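Local coordinates for protein carbohydrate kinase, pfkB family (Enterococcus faecalis, PDB 3KTN) that probably phosphorylates 2-keto-3-deoxygluconate as a sugar kinase of the PfkB (ribokinase) family, at residues A[242-245]-A[250-253]; A[261-266]-A[298-303]; A[304-309]-A[318-323]. All coordinates share one frame; numbering follows the deposited sequence.

Interaction 1 (A[242-245]-A[250-253])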
loop_
_atom_site.group_PDB
_atom_site.type_symbol
_atom_site.label_atom_id
_atom_site.label_comp_id
_atom_site.label_asym_id
_atom_site.label_seq_id
_atom_site.Cartn_x
_atom_site.Cartn_y
_atom_site.Cartn_z
ATOM N N THR A 242 -15.399 -3.747 33.601
ATOM C CA THR A 242 -15.256 -2.410 34.124
ATOM C C THR A 242 -13.850 -1.918 33.817
ATOM O O THR A 242 -12.863 -2.614 34.066
ATOM C CB THR A 242 -15.536 -2.379 35.652
ATOM O OG1 THR A 242 -15.055 -1.147 36.205
ATOM C CG2 THR A 242 -14.868 -3.547 36.347
ATOM N N ARG A 243 -13.776 -0.728 33.231
ATOM C CA ARG A 243 -12.505 -0.107 32.886
ATOM C C ARG A 243 -12.132 0.864 33.991
ATOM O O ARG A 243 -12.979 1.597 34.499
ATOM C CB ARG A 243 -12.623 0.650 31.561
ATOM C CG ARG A 243 -12.892 -0.242 30.368
ATOM C CD ARG A 243 -13.389 0.561 29.177
ATOM N NE ARG A 243 -13.831 -0.312 28.092
ATOM C CZ ARG A 243 -13.011 -0.967 27.277
ATOM N NH1 ARG A 243 -11.698 -0.845 27.418
ATOM N NH2 ARG A 243 -13.505 -1.758 26.328
ATOM N N SER A 244 -10.861 0.859 34.370
ATOM C CA SER A 244 -10.377 1.746 35.415
ATOM C C SER A 244 -9.004 2.257 35.016
ATOM O O SER A 244 -8.391 1.745 34.078
ATOM C CB SER A 244 -10.290 1.002 36.753
ATOM O OG SER A 244 -9.423 -0.120 36.672
ATOM N N HIS A 245 -8.521 3.272 35.721
ATOM C CA HIS A 245 -7.213 3.821 35.414
ATOM C C HIS A 245 -6.524 4.404 36.632
ATOM O O HIS A 245 -7.065 5.273 37.312
ATOM C CB HIS A 245 -7.319 4.900 34.329
ATOM C CG HIS A 245 -8.034 6.139 34.770
ATOM N ND1 HIS A 245 -9.388 6.164 35.032
ATOM C CD2 HIS A 245 -7.582 7.392 35.011
ATOM C CE1 HIS A 245 -9.737 7.379 35.416
ATOM N NE2 HIS A 245 -8.659 8.144 35.412
ATOM N N ASN A 250 -3.984 1.861 32.502
ATOM C CA ASN A 250 -5.405 1.589 32.318
ATOM C C ASN A 250 -5.602 0.107 32.610
ATOM O O ASN A 250 -4.709 -0.703 32.364
ATOM C CB ASN A 250 -5.846 1.898 30.890
ATOM C CG ASN A 250 -5.891 3.385 30.604
ATOM O OD1 ASN A 250 -6.572 4.140 31.300
ATOM N ND2 ASN A 250 -5.172 3.814 29.573
ATOM N N TYR A 251 -6.769 -0.251 33.130
ATOM C CA TYR A 251 -7.032 -1.643 33.469
ATOM C C TYR A 251 -8.397 -2.115 33.017
ATOM O O TYR A 251 -9.322 -1.328 32.850
ATOM C CB TYR A 251 -6.938 -1.837 34.981
ATOM C CG TYR A 251 -5.599 -1.487 35.567
ATOM C CD1 TYR A 251 -4.623 -2.463 35.752
ATOM C CD2 TYR A 251 -5.305 -0.175 35.941
ATOM C CE1 TYR A 251 -3.383 -2.144 36.300
ATOM C CE2 TYR A 251 -4.069 0.158 36.489
ATOM C CZ TYR A 251 -3.115 -0.831 36.665
ATOM O OH TYR A 251 -1.892 -0.515 37.211
ATOM N N LEU A 252 -8.511 -3.421 32.831
ATOM C CA LEU A 252 -9.768 -4.017 32.447
ATOM C C LEU A 252 -10.067 -5.087 33.482
ATOM O O LEU A 252 -9.180 -5.834 33.891
ATOM C CB LEU A 252 -9.680 -4.656 31.063
ATOM C CG LEU A 252 -11.043 -5.142 30.555
ATOM C CD1 LEU A 252 -11.919 -3.920 30.267
ATOM C CD2 LEU A 252 -10.882 -6.004 29.300
ATOM N N SER A 253 -11.320 -5.158 33.909
ATOM C CA SER A 253 -11.719 -6.150 34.890
ATOM C C SER A 253 -13.073 -6.718 34.505
ATOM O O SER A 253 -13.992 -5.975 34.164
ATOM C CB SER A 253 -11.795 -5.514 36.281
ATOM O OG SER A 253 -11.946 -6.514 37.268
HETATM O O HOH W 1 -10.787 -2.235 35.809
#
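Arg243 lies alongside Leu252, the two side chains pointing the same way from the sheet. Its CG meets CD1 of Leu252 at 3.8 Å. The same methyl sits over one face of the guanidinium, offset toward its rim. The arm is extended from CG to NE, and its NH1 end is hydrogen-bonded to His311. At the turn end of the hairpin, CB of His245 meets OD1 of Asn250 at 3.2 Å. On the other face, CG2 of Thr242 packs on CB of Ser253 at 3.6 Å, and OG of Ser244 touches CB of Tyr251 at 3.5 Å. Chi1 of Ser244, 59°, sets OG between its own backbone N and carbonyl carbon. A water lies 2.7 Å from Ser244 OG and donates a bond to Thr242 O. The Tyr251 ring goes on to a cation-pi contact with Lys267.

The backbones hold the register. Thr242 and Ser253 form one antiparallel hydrogen-bonded pair, and Ser244 and Tyr251 form the next. The Tyr251 N to Ser244 O bond is 2.7 Å long. Arg243 and His245 face Leu252 and Asn250 in the non-hydrogen-bonded pairs between and beyond. The strand directions differ by 155°. This is an antiparallel beta hairpin, formed by strands 237-245 and 250-257 toward one side of the large mixed sheet of the ribokinase-like fold.

Interaction 2 (A[261-266]-A[298-303])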
loop_
_atom_site.group_PDB
_atom_site.type_symbol
_atom_site.label_atom_id
_atom_site.label_comp_id
_atom_site.label_asym_id
_atom_site.label_seq_id
_atom_site.Cartn_x
_atom_site.Cartn_y
_atom_site.Cartn_z
ATOM N N GLU A 261 -24.316 -15.790 43.257
ATOM C CA GLU A 261 -22.857 -15.697 43.288
ATOM C C GLU A 261 -22.314 -14.479 42.558
ATOM O O GLU A 261 -23.011 -13.848 41.761
ATOM C CB GLU A 261 -22.229 -16.958 42.697
ATOM C CG GLU A 261 -22.523 -18.220 43.481
ATOM C CD GLU A 261 -21.988 -19.462 42.798
ATOM O OE1 GLU A 261 -20.749 -19.588 42.674
ATOM O OE2 GLU A 261 -22.806 -20.310 42.377
ATOM N N TYR A 262 -21.057 -14.159 42.842
ATOM C CA TYR A 262 -20.384 -13.020 42.236
ATOM C C TYR A 262 -18.900 -13.310 42.077
ATOM O O TYR A 262 -18.200 -13.555 43.058
ATOM C CB TYR A 262 -20.581 -11.770 43.098
ATOM C CG TYR A 262 -19.595 -10.658 42.814
ATOM C CD1 TYR A 262 -19.342 -10.235 41.508
ATOM C CD2 TYR A 262 -18.924 -10.018 43.853
ATOM C CE1 TYR A 262 -18.450 -9.205 41.247
ATOM C CE2 TYR A 262 -18.031 -8.985 43.604
ATOM C CZ TYR A 262 -17.799 -8.582 42.299
ATOM O OH TYR A 262 -16.928 -7.551 42.052
ATOM N N GLN A 263 -18.427 -13.278 40.835
ATOM C CA GLN A 263 -17.024 -13.542 40.548
ATOM C C GLN A 263 -16.415 -12.393 39.756
ATOM O O GLN A 263 -16.882 -12.050 38.672
ATOM C CB GLN A 263 -16.883 -14.843 39.761
ATOM C CG GLN A 263 -15.549 -15.514 39.961
ATOM C CD GLN A 263 -15.306 -15.851 41.415
ATOM O OE1 GLN A 263 -16.104 -16.549 42.042
ATOM N NE2 GLN A 263 -14.205 -15.355 41.964
ATOM N N GLN A 264 -15.369 -11.800 40.314
ATOM C CA GLN A 264 -14.685 -10.679 39.689
ATOM C C GLN A 264 -13.241 -11.084 39.429
ATOM O O GLN A 264 -12.621 -11.744 40.259
ATOM C CB GLN A 264 -14.722 -9.470 40.627
ATOM C CG GLN A 264 -13.987 -8.238 40.131
ATOM C CD GLN A 264 -14.851 -7.348 39.264
ATOM O OE1 GLN A 264 -15.899 -6.871 39.697
ATOM N NE2 GLN A 264 -14.413 -7.113 38.033
ATOM N N SER A 265 -12.706 -10.700 38.276
ATOM C CA SER A 265 -11.324 -11.031 37.953
ATOM C C SER A 265 -10.442 -9.920 38.507
ATOM O O SER A 265 -10.934 -8.847 38.853
ATOM C CB SER A 265 -11.127 -11.116 36.439
ATOM O OG SER A 265 -11.010 -9.821 35.877
ATOM N N GLU A 266 -9.143 -10.174 38.602
ATOM C CA GLU A 266 -8.231 -9.148 39.091
ATOM C C GLU A 266 -8.003 -8.165 37.944
ATOM O O GLU A 266 -8.099 -8.552 36.783
ATOM C CB GLU A 266 -6.904 -9.777 39.521
ATOM C CG GLU A 266 -6.267 -10.673 38.468
ATOM C CD GLU A 266 -4.903 -11.196 38.894
ATOM O OE1 GLU A 266 -4.819 -11.826 39.973
ATOM O OE2 GLU A 266 -3.917 -10.978 38.150
ATOM N N LYS A 298 -12.985 -19.398 36.539
ATOM C CA LYS A 298 -12.236 -19.768 35.346
ATOM C C LYS A 298 -12.768 -19.036 34.113
ATOM O O LYS A 298 -11.994 -18.586 33.268
ATOM C CB LYS A 298 -12.324 -21.280 35.143
ATOM C CG LYS A 298 -11.440 -21.839 34.042
ATOM C CD LYS A 298 -11.614 -23.351 33.945
ATOM C CE LYS A 298 -10.680 -23.964 32.920
ATOM N NZ LYS A 298 -9.253 -23.695 33.248
ATOM N N ALA A 299 -14.090 -18.921 34.022
ATOM C CA ALA A 299 -14.731 -18.255 32.900
ATOM C C ALA A 299 -14.443 -16.756 32.859
ATOM O O ALA A 299 -14.128 -16.212 31.797
ATOM C CB ALA A 299 -16.231 -18.487 32.945
ATOM N N VAL A 300 -14.551 -16.093 34.008
ATOM C CA VAL A 300 -14.319 -14.655 34.067
ATOM C C VAL A 300 -12.843 -14.316 33.844
ATOM O O VAL A 300 -12.521 -13.283 33.263
ATOM C CB VAL A 300 -14.810 -14.056 35.418
ATOM C CG1 VAL A 300 -13.858 -14.425 36.543
ATOM C CG2 VAL A 300 -14.931 -12.553 35.302
ATOM N N THR A 301 -11.948 -15.188 34.298
ATOM C CA THR A 301 -10.518 -14.965 34.108
ATOM C C THR A 301 -10.170 -15.113 32.624
ATOM O O THR A 301 -9.478 -14.279 32.043
ATOM C CB THR A 301 -9.674 -15.982 34.901
ATOM O OG1 THR A 301 -9.780 -15.703 36.301
ATOM C CG2 THR A 301 -8.215 -15.904 34.484
ATOM N N PHE A 302 -10.665 -16.189 32.023
ATOM C CA PHE A 302 -10.428 -16.474 30.622
ATOM C C PHE A 302 -10.989 -15.351 29.741
ATOM O O PHE A 302 -10.308 -14.860 28.840
ATOM C CB PHE A 302 -11.098 -17.795 30.262
ATOM C CG PHE A 302 -10.916 -18.204 28.833
ATOM C CD1 PHE A 302 -9.841 -18.999 28.453
ATOM C CD2 PHE A 302 -11.829 -17.806 27.867
ATOM C CE1 PHE A 302 -9.677 -19.393 27.126
ATOM C CE2 PHE A 302 -11.674 -18.194 26.536
ATOM C CZ PHE A 302 -10.594 -18.992 26.169
ATOM N N ALA A 303 -12.226 -14.946 30.016
ATOM C CA ALA A 303 -12.898 -13.903 29.250
ATOM C C ALA A 303 -12.246 -12.520 29.352
ATOM O O ALA A 303 -12.199 -11.781 28.367
ATOM C CB ALA A 303 -14.361 -13.822 29.670
HETATM O O HOH W 2 -8.247 -12.857 37.203
#
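Segment 261-266 passes one side of segment 298-303, part of helix 296-310, and the backbones come nearest where CA of Ser265 lies 5.6 Å from CA of Thr301. Val300 carries the contact from the helix, with its two methyl groups directed at different parts of the strand. Val300 CG1 meets CG of Gln263 at 4.0 Å. The two side chains cross at about a right angle. Val300 CG2 reaches the strand backbone instead, 3.9 Å from Gln263 O, and it also approaches CB of Ser265 at 4.2 Å. The torsion of Val300 explains this division: CG2 is anti to its own backbone N, while CG1 stands between that N and the carbonyl carbon.

Chi1 of Gln263 (-153°) puts its aliphatic CG against the valine, and the chain then bends at chi2. Ser265 likewise touches the helix through carbon, with CB 4.1 Å from Val300 O. Its hydroxyl is hydrogen-bonded to the backbone N of Gly254, in the neighbouring strand, and to the hydroxyl of Thr304, one turn on from Val300. Thr304 OG1 is also bonded to Val300 O. A water accepts from Glu266 N at 3.2 Å and makes a weak bond to OG1 of Thr301. Gln264 turns away from the helix, and its OE1 takes a bond from Tyr262 OH on a lone pair, in the carbonyl plane. Tyr282 of helix 278-291 packs on Val300 as well.

No direct hydrogen bond joins the two segments. Their contact therefore rests on van der Waals packing around Val300, while the Ser265 hydroxyl supplies polar links just beside it, to the neighbouring strand 250-257 and to the following turn of the helix.

Interaction 3 (A[304-309]-A[318-323])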
loop_
_atom_site.group_PDB
_atom_site.type_symbol
_atom_site.label_atom_id
_atom_site.label_comp_id
_atom_site.label_asym_id
_atom_site.label_seq_id
_atom_site.Cartn_x
_atom_site.Cartn_y
_atom_site.Cartn_z
ATOM N N THR A 304 -11.754 -12.170 30.537
ATOM C CA THR A 304 -11.115 -10.876 30.737
ATOM C C THR A 304 -9.810 -10.805 29.938
ATOM O O THR A 304 -9.521 -9.789 29.300
ATOM C CB THR A 304 -10.832 -10.611 32.240
ATOM O OG1 THR A 304 -12.042 -10.783 32.988
ATOM C CG2 THR A 304 -10.334 -9.184 32.453
ATOM N N VAL A 305 -9.032 -11.885 29.960
ATOM C CA VAL A 305 -7.787 -11.927 29.204
ATOM C C VAL A 305 -8.116 -11.814 27.710
ATOM O O VAL A 305 -7.432 -11.119 26.962
ATOM C CB VAL A 305 -7.015 -13.239 29.466
ATOM C CG1 VAL A 305 -5.826 -13.356 28.513
ATOM C CG2 VAL A 305 -6.528 -13.265 30.909
ATOM N N ASN A 306 -9.174 -12.493 27.280
ATOM C CA ASN A 306 -9.578 -12.438 25.884
ATOM C C ASN A 306 -9.943 -11.000 25.527
ATOM O O ASN A 306 -9.623 -10.518 24.441
ATOM C CB ASN A 306 -10.778 -13.355 25.631
ATOM C CG ASN A 306 -10.946 -13.688 24.158
ATOM O OD1 ASN A 306 -9.973 -14.010 23.480
ATOM N ND2 ASN A 306 -12.176 -13.625 23.661
ATOM N N GLY A 307 -10.610 -10.320 26.455
ATOM C CA GLY A 307 -11.001 -8.937 26.240
ATOM C C GLY A 307 -9.801 -8.020 26.089
ATOM O O GLY A 307 -9.812 -7.107 25.260
ATOM N N VAL A 308 -8.768 -8.253 26.894
ATOM C CA VAL A 308 -7.547 -7.451 26.828
ATOM C C VAL A 308 -6.859 -7.703 25.485
ATOM O O VAL A 308 -6.350 -6.773 24.853
ATOM C CB VAL A 308 -6.567 -7.819 27.970
ATOM C CG1 VAL A 308 -5.246 -7.051 27.811
ATOM C CG2 VAL A 308 -7.201 -7.491 29.319
ATOM N N LEU A 309 -6.852 -8.967 25.062
ATOM C CA LEU A 309 -6.243 -9.358 23.794
ATOM C C LEU A 309 -6.916 -8.680 22.607
ATOM O O LEU A 309 -6.246 -8.276 21.665
ATOM C CB LEU A 309 -6.317 -10.876 23.611
ATOM C CG LEU A 309 -5.326 -11.725 24.410
ATOM C CD1 LEU A 309 -5.728 -13.184 24.315
ATOM C CD2 LEU A 309 -3.910 -11.518 23.871
ATOM N N PRO A 318 -12.430 -10.335 17.047
ATOM C CA PRO A 318 -11.503 -10.908 18.031
ATOM C C PRO A 318 -11.053 -12.255 17.471
ATOM O O PRO A 318 -11.779 -13.251 17.566
ATOM C CB PRO A 318 -12.371 -11.085 19.287
ATOM C CG PRO A 318 -13.594 -10.220 19.025
ATOM C CD PRO A 318 -13.811 -10.379 17.548
ATOM N N LEU A 319 -9.870 -12.272 16.867
ATOM C CA LEU A 319 -9.314 -13.478 16.265
ATOM C C LEU A 319 -8.345 -14.167 17.226
ATOM O O LEU A 319 -7.126 -14.155 17.013
ATOM C CB LEU A 319 -8.595 -13.112 14.961
ATOM C CG LEU A 319 -9.466 -12.459 13.876
ATOM C CD1 LEU A 319 -8.590 -11.785 12.844
ATOM C CD2 LEU A 319 -10.349 -13.500 13.216
ATOM N N THR A 320 -8.896 -14.760 18.282
ATOM C CA THR A 320 -8.101 -15.452 19.289
ATOM C C THR A 320 -8.489 -16.923 19.393
ATOM O O THR A 320 -9.572 -17.321 18.971
ATOM C CB THR A 320 -8.268 -14.800 20.691
ATOM O OG1 THR A 320 -9.658 -14.761 21.045
ATOM C CG2 THR A 320 -7.713 -13.384 20.686
ATOM N N THR A 321 -7.586 -17.731 19.939
ATOM C CA THR A 321 -7.844 -19.154 20.112
ATOM C C THR A 321 -7.708 -19.489 21.595
ATOM O O THR A 321 -7.112 -18.725 22.358
ATOM C CB THR A 321 -6.839 -20.011 19.324
ATOM O OG1 THR A 321 -5.527 -19.826 19.873
ATOM C CG2 THR A 321 -6.833 -19.612 17.855
ATOM N N VAL A 322 -8.263 -20.627 21.999
ATOM C CA VAL A 322 -8.198 -21.056 23.394
ATOM C C VAL A 322 -6.752 -21.204 23.848
ATOM O O VAL A 322 -6.395 -20.782 24.948
ATOM C CB VAL A 322 -8.947 -22.397 23.607
ATOM C CG1 VAL A 322 -8.830 -22.842 25.069
ATOM C CG2 VAL A 322 -10.409 -22.233 23.241
ATOM N N LYS A 323 -5.915 -21.785 22.996
ATOM C CA LYS A 323 -4.507 -21.970 23.334
ATOM C C LYS A 323 -3.774 -20.647 23.530
ATOM O O LYS A 323 -2.933 -20.517 24.423
ATOM C CB LYS A 323 -3.805 -22.797 22.254
ATOM C CG LYS A 323 -4.272 -24.248 22.220
ATOM C CD LYS A 323 -3.449 -25.089 21.259
ATOM C CE LYS A 323 -3.851 -26.558 21.331
ATOM N NZ LYS A 323 -3.049 -27.391 20.391
#
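Thr320 reaches across to Asn306 and Leu309 of the helix with both branches of its side chain. Its CB lies 3.4 Å from OD1 of Asn306. The branch OG1 goes on to donate a hydrogen bond to that same OD1, at 2.6 Å. The bond arrives in the carbonyl plane, on a lone pair, with a C=O...donor angle of 134°. The other branch, CG2, lies 3.6 Å from Asn306 OD1 and 4.1 Å from CB of Leu309. It is also 4.1 Å from CD1 of Leu309, so the methyl rests against the side of the leucine.

Here the loop that follows helix 296-310 folds back on it before helix 322-330 begins. Thr321, the next residue, is the N-cap of that helix. Its CB points away from 304-309, and OG1 caps the backbone N of Gln324.

The Asn306 side chain has CG anti to its backbone N (chi1 -161°), which carries the amide toward the loop. Its ND2 end is hydrogen-bonded to Ala281 O in helix 278-291. The amide is thus held at both ends, a pairing that fixes its rotation in a buried setting. Phe47 packs on both Asn306 and Thr320.

In the fold
Going from the N terminus, interaction 1 comes first and closes the short turn between strands 237-245 and 250-257. Interaction 2 opens only after it, spanning helix 278-291 to join strand 262-269, an outermost strand of the large sheet within this chain, to helix 296-310. Interaction 3 follows, bringing the chain leaving that helix back against it. The three contacts run in series, and none nests in or crosses another. They also touch in space. Ser253 meets Gln264 and Ser265 between neighbouring strands, Leu252 packs on Thr304, Gly307 and Val308, and Phe302 meets Val322. Helix 296-310 serves interactions 2 and 3, so this end of the sheet, this helix and the start of helix 322-330 are tied together.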